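Local atomic coordinates of lysyl oxidase (Pichia pastoris, PDB entry 1W7C), a protein that probably oxidises primary amines, including lysine side chains of peptides, to aldehydes with the help of a copper ion and a topaquinone cofactor. Residues A[337-342]-A[357-362]; A[489-494]-A[595-600]. All coordinates share one frame; numbering follows the deposited sequence.

Contact 1: A[337-342]-A[357-362]. With IMD (imidazole), chain P.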
loop_
_atom_site.group_PDB
_atom_site.type_symbol
_atom_site.label_atom_id
_atom_site.label_comp_id
_atom_site.label_asym_id
_atom_site.label_seq_id
_atom_site.Cartn_x
_atom_site.Cartn_y
_atom_site.Cartn_z
ATOM N N LEU A 337 -1.733 19.436 -2.903
ATOM C CA LEU A 337 -2.220 19.297 -1.529
ATOM C C LEU A 337 -2.906 20.591 -1.118
ATOM O O LEU A 337 -2.365 21.687 -1.337
ATOM C CB LEU A 337 -1.035 19.024 -0.612
ATOM C CG LEU A 337 -1.374 18.938 0.881
ATOM C CD1 LEU A 337 -2.178 17.696 1.212
ATOM C CD2 LEU A 337 -0.107 19.026 1.693
ATOM N N GLN A 338 -4.050 20.456 -0.461
ATOM C CA GLN A 338 -4.876 21.589 -0.090
ATOM C C GLN A 338 -4.928 21.886 1.396
ATOM O O GLN A 338 -5.017 23.039 1.793
ATOM C CB GLN A 338 -6.320 21.327 -0.550
ATOM C CG GLN A 338 -6.421 21.346 -2.037
ATOM C CD GLN A 338 -6.242 22.709 -2.609
ATOM O OE1 GLN A 338 -6.873 23.665 -2.158
ATOM N NE2 GLN A 338 -5.361 22.815 -3.594
ATOM N N GLU A 339 -4.924 20.842 2.206
ATOM C CA GLU A 339 -5.182 20.976 3.656
ATOM C C GLU A 339 -4.846 19.681 4.324
ATOM O O GLU A 339 -4.923 18.610 3.718
ATOM C CB GLU A 339 -6.623 21.366 3.940
ATOM C CG GLU A 339 -7.065 21.542 5.391
ATOM C CD GLU A 339 -6.320 22.641 6.159
ATOM O OE1 GLU A 339 -5.097 22.504 6.415
ATOM O OE2 GLU A 339 -7.000 23.630 6.575
ATOM N N LEU A 340 -4.450 19.795 5.575
ATOM C CA LEU A 340 -4.239 18.656 6.454
ATOM C C LEU A 340 -4.824 19.022 7.799
ATOM O O LEU A 340 -4.490 20.076 8.360
ATOM C CB LEU A 340 -2.766 18.270 6.655
ATOM C CG LEU A 340 -1.769 18.213 5.577
ATOM C CD1 LEU A 340 -1.313 19.612 5.277
ATOM C CD2 LEU A 340 -0.570 17.332 6.060
ATOM N N ILE A 341 -5.675 18.161 8.328
ATOM C CA ILE A 341 -6.323 18.365 9.627
ATOM C C ILE A 341 -5.890 17.278 10.597
ATOM O O ILE A 341 -5.555 16.146 10.206
ATOM C CB ILE A 341 -7.874 18.437 9.550
ATOM C CG1 ILE A 341 -8.439 17.136 8.984
ATOM C CG2 ILE A 341 -8.255 19.680 8.748
ATOM C CD1 ILE A 341 -9.980 17.026 9.131
ATOM N N ALA A 342 -5.903 17.639 11.867
ATOM C CA ALA A 342 -5.690 16.685 12.932
ATOM C C ALA A 342 -6.734 16.960 13.988
ATOM O O ALA A 342 -6.688 18.015 14.650
ATOM C CB ALA A 342 -4.292 16.796 13.511
ATOM N N SER A 357 -5.844 23.018 11.660
ATOM C CA SER A 357 -5.649 23.237 10.236
ATOM C C SER A 357 -4.180 23.502 10.002
ATOM O O SER A 357 -3.655 24.549 10.364
ATOM C CB SER A 357 -6.424 24.469 9.808
ATOM O OG SER A 357 -5.944 24.981 8.552
ATOM N N ASP A 358 -3.466 22.562 9.400
ATOM C CA ASP A 358 -2.035 22.715 9.276
ATOM C C ASP A 358 -1.636 23.779 8.262
ATOM O O ASP A 358 -0.573 24.385 8.405
ATOM C CB ASP A 358 -1.371 21.371 9.014
ATOM C CG ASP A 358 -1.160 20.581 10.269
ATOM O OD1 ASP A 358 -1.220 21.153 11.381
ATOM O OD2 ASP A 358 -0.963 19.373 10.237
ATOM N N ILE A 359 -2.522 24.103 7.312
ATOM C CA ILE A 359 -2.171 25.211 6.413
ATOM C C ILE A 359 -2.294 26.581 7.100
ATOM O O ILE A 359 -1.677 27.522 6.652
ATOM C CB ILE A 359 -2.968 25.192 5.066
ATOM C CG1 ILE A 359 -4.441 25.590 5.221
ATOM C CG2 ILE A 359 -2.745 23.873 4.347
ATOM C CD1 ILE A 359 -5.135 25.753 3.883
ATOM N N SER A 360 -3.101 26.683 8.169
ATOM C CA SER A 360 -3.089 27.917 8.946
ATOM C C SER A 360 -1.710 28.169 9.559
ATOM O O SER A 360 -1.246 29.299 9.558
ATOM C CB SER A 360 -4.174 27.947 10.012
ATOM O OG SER A 360 -3.914 27.129 11.135
ATOM N N TYR A 361 -1.061 27.138 10.065
ATOM C CA TYR A 361 0.292 27.239 10.608
ATOM C C TYR A 361 1.315 27.389 9.486
ATOM O O TYR A 361 2.331 28.035 9.662
ATOM C CB TYR A 361 0.624 26.017 11.469
ATOM C CG TYR A 361 -0.214 25.963 12.708
ATOM C CD1 TYR A 361 -1.377 25.224 12.766
ATOM C CD2 TYR A 361 0.134 26.717 13.810
ATOM C CE1 TYR A 361 -2.165 25.223 13.907
ATOM C CE2 TYR A 361 -0.633 26.721 14.956
ATOM C CZ TYR A 361 -1.788 25.976 15.006
ATOM O OH TYR A 361 -2.606 25.959 16.102
ATOM N N GLY A 362 1.056 26.741 8.363
ATOM C CA GLY A 362 1.923 26.715 7.204
ATOM C C GLY A 362 2.582 25.351 7.084
ATOM O O GLY A 362 3.226 24.885 8.018
HETATM N N1 IMD P . 0.976 20.430 15.826
HETATM C C2 IMD P . 0.620 20.124 14.548
HETATM N N3 IMD P . -0.110 21.182 14.088
HETATM C C4 IMD P . -0.192 22.122 15.049
HETATM C C5 IMD P . 0.484 21.645 16.153
#

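Contact 2: A[489-494]-A[595-600]. With CU (copper (II) ion), chain C.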
loop_
_atom_site.group_PDB
_atom_site.type_symbol
_atom_site.label_atom_id
_atom_site.label_comp_id
_atom_site.label_asym_id
_atom_site.label_seq_id
_atom_site.Cartn_x
_atom_site.Cartn_y
_atom_site.Cartn_z
ATOM N N ASP A 489 -7.956 11.765 14.200
ATOM C CA ASP A 489 -7.928 11.569 12.773
ATOM C C ASP A 489 -6.977 12.554 12.124
ATOM O O ASP A 489 -6.999 13.744 12.433
ATOM C CB ASP A 489 -9.310 11.813 12.154
ATOM C CG ASP A 489 -10.255 10.650 12.307
ATOM O OD1 ASP A 489 -9.790 9.507 12.562
ATOM O OD2 ASP A 489 -11.476 10.828 12.195
ATOM N N HIS A 490 -6.143 12.043 11.236
ATOM C CA HIS A 490 -5.421 12.835 10.244
ATOM C C HIS A 490 -6.217 12.717 8.944
ATOM O O HIS A 490 -6.527 11.597 8.538
ATOM C CB HIS A 490 -4.043 12.267 9.977
ATOM C CG HIS A 490 -3.134 12.268 11.162
ATOM N ND1 HIS A 490 -2.322 13.334 11.478
ATOM C CD2 HIS A 490 -2.828 11.279 12.043
ATOM C CE1 HIS A 490 -1.582 13.017 12.526
ATOM N NE2 HIS A 490 -1.880 11.776 12.896
ATOM N N VAL A 491 -6.518 13.829 8.277
ATOM C CA VAL A 491 -7.135 13.783 6.956
ATOM C C VAL A 491 -6.488 14.847 6.082
ATOM O O VAL A 491 -6.244 15.973 6.547
ATOM C CB VAL A 491 -8.676 13.921 6.951
ATOM C CG1 VAL A 491 -9.247 13.369 5.641
ATOM C CG2 VAL A 491 -9.310 13.230 8.140
ATOM N N LEU A 492 -6.170 14.498 4.853
ATOM C CA LEU A 492 -5.434 15.354 3.898
ATOM C C LEU A 492 -6.290 15.421 2.631
ATOM O O LEU A 492 -6.759 14.387 2.170
ATOM C CB LEU A 492 -4.055 14.769 3.518
ATOM C CG LEU A 492 -2.992 14.726 4.573
ATOM C CD1 LEU A 492 -3.160 13.514 5.456
ATOM C CD2 LEU A 492 -1.597 14.730 3.932
ATOM N N ASN A 493 -6.431 16.608 2.052
ATOM C CA ASN A 493 -7.172 16.829 0.811
ATOM C C ASN A 493 -6.199 17.177 -0.298
ATOM O O ASN A 493 -5.358 18.057 -0.129
ATOM C CB ASN A 493 -8.173 17.973 0.974
ATOM C CG ASN A 493 -9.085 18.120 -0.201
ATOM O OD1 ASN A 493 -9.035 19.135 -0.901
ATOM N ND2 ASN A 493 -9.984 17.138 -0.410
ATOM N N TYR A 494 -6.355 16.501 -1.439
ATOM C CA TYR A 494 -5.607 16.818 -2.645
ATOM C C TYR A 494 -6.554 17.257 -3.763
ATOM O O TYR A 494 -7.531 16.601 -4.075
ATOM C CB TYR A 494 -4.841 15.593 -3.125
ATOM C CG TYR A 494 -3.710 15.136 -2.213
ATOM C CD1 TYR A 494 -3.991 14.347 -1.107
ATOM C CD2 TYR A 494 -2.400 15.469 -2.459
ATOM C CE1 TYR A 494 -2.966 13.938 -0.260
ATOM C CE2 TYR A 494 -1.392 15.065 -1.649
ATOM C CZ TYR A 494 -1.682 14.285 -0.545
ATOM O OH TYR A 494 -0.658 13.835 0.266
ATOM N N GLN A 595 -13.976 22.717 7.381
ATOM C CA GLN A 595 -13.253 21.571 6.818
ATOM C C GLN A 595 -14.238 20.571 6.216
ATOM O O GLN A 595 -14.097 19.355 6.397
ATOM C CB GLN A 595 -12.389 20.898 7.873
ATOM C CG GLN A 595 -11.427 21.816 8.589
ATOM C CD GLN A 595 -10.337 22.363 7.721
ATOM O OE1 GLN A 595 -10.228 22.031 6.530
ATOM N NE2 GLN A 595 -9.432 23.150 8.338
ATOM N N ASN A 596 -15.219 21.065 5.459
ATOM C CA ASN A 596 -16.331 20.229 5.009
ATOM C C ASN A 596 -16.017 19.214 3.902
ATOM O O ASN A 596 -16.822 18.389 3.572
ATOM C CB ASN A 596 -17.496 21.111 4.599
ATOM C CG ASN A 596 -18.200 21.764 5.764
ATOM O OD1 ASN A 596 -18.226 21.209 6.876
ATOM N ND2 ASN A 596 -18.873 22.891 5.488
ATOM N N TRP A 597 -14.806 19.281 3.347
ATOM C CA TRP A 597 -14.284 18.313 2.397
ATOM C C TRP A 597 -13.883 16.987 3.035
ATOM O O TRP A 597 -13.691 16.018 2.313
ATOM C CB TRP A 597 -13.018 18.908 1.711
ATOM C CG TRP A 597 -11.972 19.347 2.678
ATOM C CD1 TRP A 597 -11.883 20.582 3.233
ATOM C CD2 TRP A 597 -11.047 18.530 3.354
ATOM N NE1 TRP A 597 -10.910 20.595 4.189
ATOM C CE2 TRP A 597 -10.375 19.336 4.277
ATOM C CE3 TRP A 597 -10.648 17.189 3.227
ATOM C CZ2 TRP A 597 -9.350 18.851 5.084
ATOM C CZ3 TRP A 597 -9.600 16.725 4.019
ATOM C CH2 TRP A 597 -8.972 17.555 4.926
ATOM N N ALA A 598 -13.771 16.938 4.369
ATOM C CA ALA A 598 -13.100 15.813 5.042
ATOM C C ALA A 598 -14.035 14.671 5.458
ATOM O O ALA A 598 -13.620 13.752 6.121
ATOM C CB ALA A 598 -12.304 16.316 6.217
ATOM N N ARG A 599 -15.270 14.709 4.970
ATOM C CA ARG A 599 -16.348 13.847 5.419
ATOM C C ARG A 599 -16.662 12.647 4.520
ATOM O O ARG A 599 -17.440 11.789 4.940
ATOM C CB ARG A 599 -17.629 14.665 5.580
ATOM C CG ARG A 599 -18.095 15.392 4.312
ATOM C CD ARG A 599 -19.251 16.317 4.572
ATOM N NE ARG A 599 -19.542 17.177 3.409
ATOM C CZ ARG A 599 -20.313 16.821 2.407
ATOM N NH1 ARG A 599 -20.946 15.664 2.393
ATOM N NH2 ARG A 599 -20.510 17.675 1.428
ATOM N N SER A 600 -16.033 12.600 3.337
ATOM C CA SER A 600 -16.174 11.489 2.401
ATOM C C SER A 600 -14.803 11.207 1.844
ATOM O O SER A 600 -13.882 11.982 2.040
ATOM C CB SER A 600 -17.140 11.851 1.267
ATOM O OG SER A 600 -18.395 12.188 1.853
HETATM CU CU CU C . -1.311 10.775 14.552
HETATM O O HOH W 1 0.290 11.984 15.472
#

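Contact 1: A[337-342]-A[357-362]
Glu-339 reaches from its strand to the start of the short helix 358-361 and takes hold of it with both carboxylate oxygens. Glu-339 OE1 turns its syn lone pair to Ile-359 N, 3.2 Å away, while Ser-357 OG donates to Glu-339 OE2 at 2.6 Å, also on the syn side but 16° out of the carboxylate plane. The bend in the glutamate chain (chi2 61°) brings Glu-339 OE1 close to its own backbone, where its anti lone pair takes Leu-340 N at 2.9 Å. Beside this polar grip, Leu-340 O accepts from Asp-358 N at 2.9 Å, nearly along the C=O axis. Ile-359 crosses the glutamate at about a right angle, its CG1 3.4 Å from Glu-339 OE1, and so lays hydrocarbon against the acid. One shell further out, Ser-357 is the N-cap, a place suited to a small hydroxyl residue: OG also accepts a weak bond from Ser-360 N. Asp-358, the predicted proton acceptor, takes at OD1 a 2.9 Å bond from N3 of an imidazole, probably from the crystallisation liquor, which also bonds to Asn-437 and sets C4 over one face of Tyr-361. Ser-615 and Gln-595 add hydrogen bonds to Glu-339 OE2. The buried acid is probably ionised; these donors would stabilise its negative charge, and it ties the helix start carrying Asp-358 to the strand.

Contact 2: A[489-494]-A[595-600]
Trp-597 pushes its six-membered ring against segment 489-494 of strand 488-498, meeting Asn-493 over one face and Val-491 at its rim. The closest approach is Asn-493 CB to Trp-597 CE3, 3.4 Å, and that CB stands 3.7 Å from the ring centroid, a CH-pi contact. Over the opposite face, toward its rim, stands Ala-598 CB, small enough to approach to 3.4 Å above the ring plane. Val-491 adds CG1 to Trp-597 CZ3 at 3.7 Å, with Val-491 O near the ring plane. Trp-597 NE1 donates to Gln-595 OE1 at 2.8 Å, which fixes the turn of the indole. A leucine in place of Trp-597 would probably open a gap beside Asn-493 and Val-491 and leave Gln-595 OE1 without its indole donor. With CG anti to the backbone N (chi1 -172°), the Asn-493 amide runs past the ring to bond Asn-649 and Ser-614. Packing is thinner beyond: Val-491 CG1 and Ala-598 CB are 4.3 Å apart, and partly exposed Arg-599 leaves the backbone away from the strand, its guanidinium bonding Phe-542 O and Asn-631 OD1. Across the strand from the indole, His-490 NE2 binds the copper and Leu-492 packs on Phe-442 and Val-456. Strand 488-498 runs between strands 329-344 and 642-654, antiparallel to both.

Overall arrangement
Contacts 1 and 2, with centres about 10 Å apart, share neighbouring antiparallel strands. Gln-338 N to Asn-493 O at 2.8 Å and Ile-341 N to Val-491 O at 2.9 Å are probable hydrogen bonds joining them. On one face Leu-340 CD2 meets Leu-492 CD2 at 3.5 Å; on the other, Trp-597 touches Glu-339. Each contact brings one residue to the active centre: contact 1 Asp-358, the predicted proton acceptor, and contact 2 the copper ligand His-490, whose NE2 lies 2.0 Å from the metal that His-488 and His-654 also bind. The side chains of Asp-358 and His-490 are about 6 Å apart. The side chain of Asp-358 is about 10 Å from the bound copper ion.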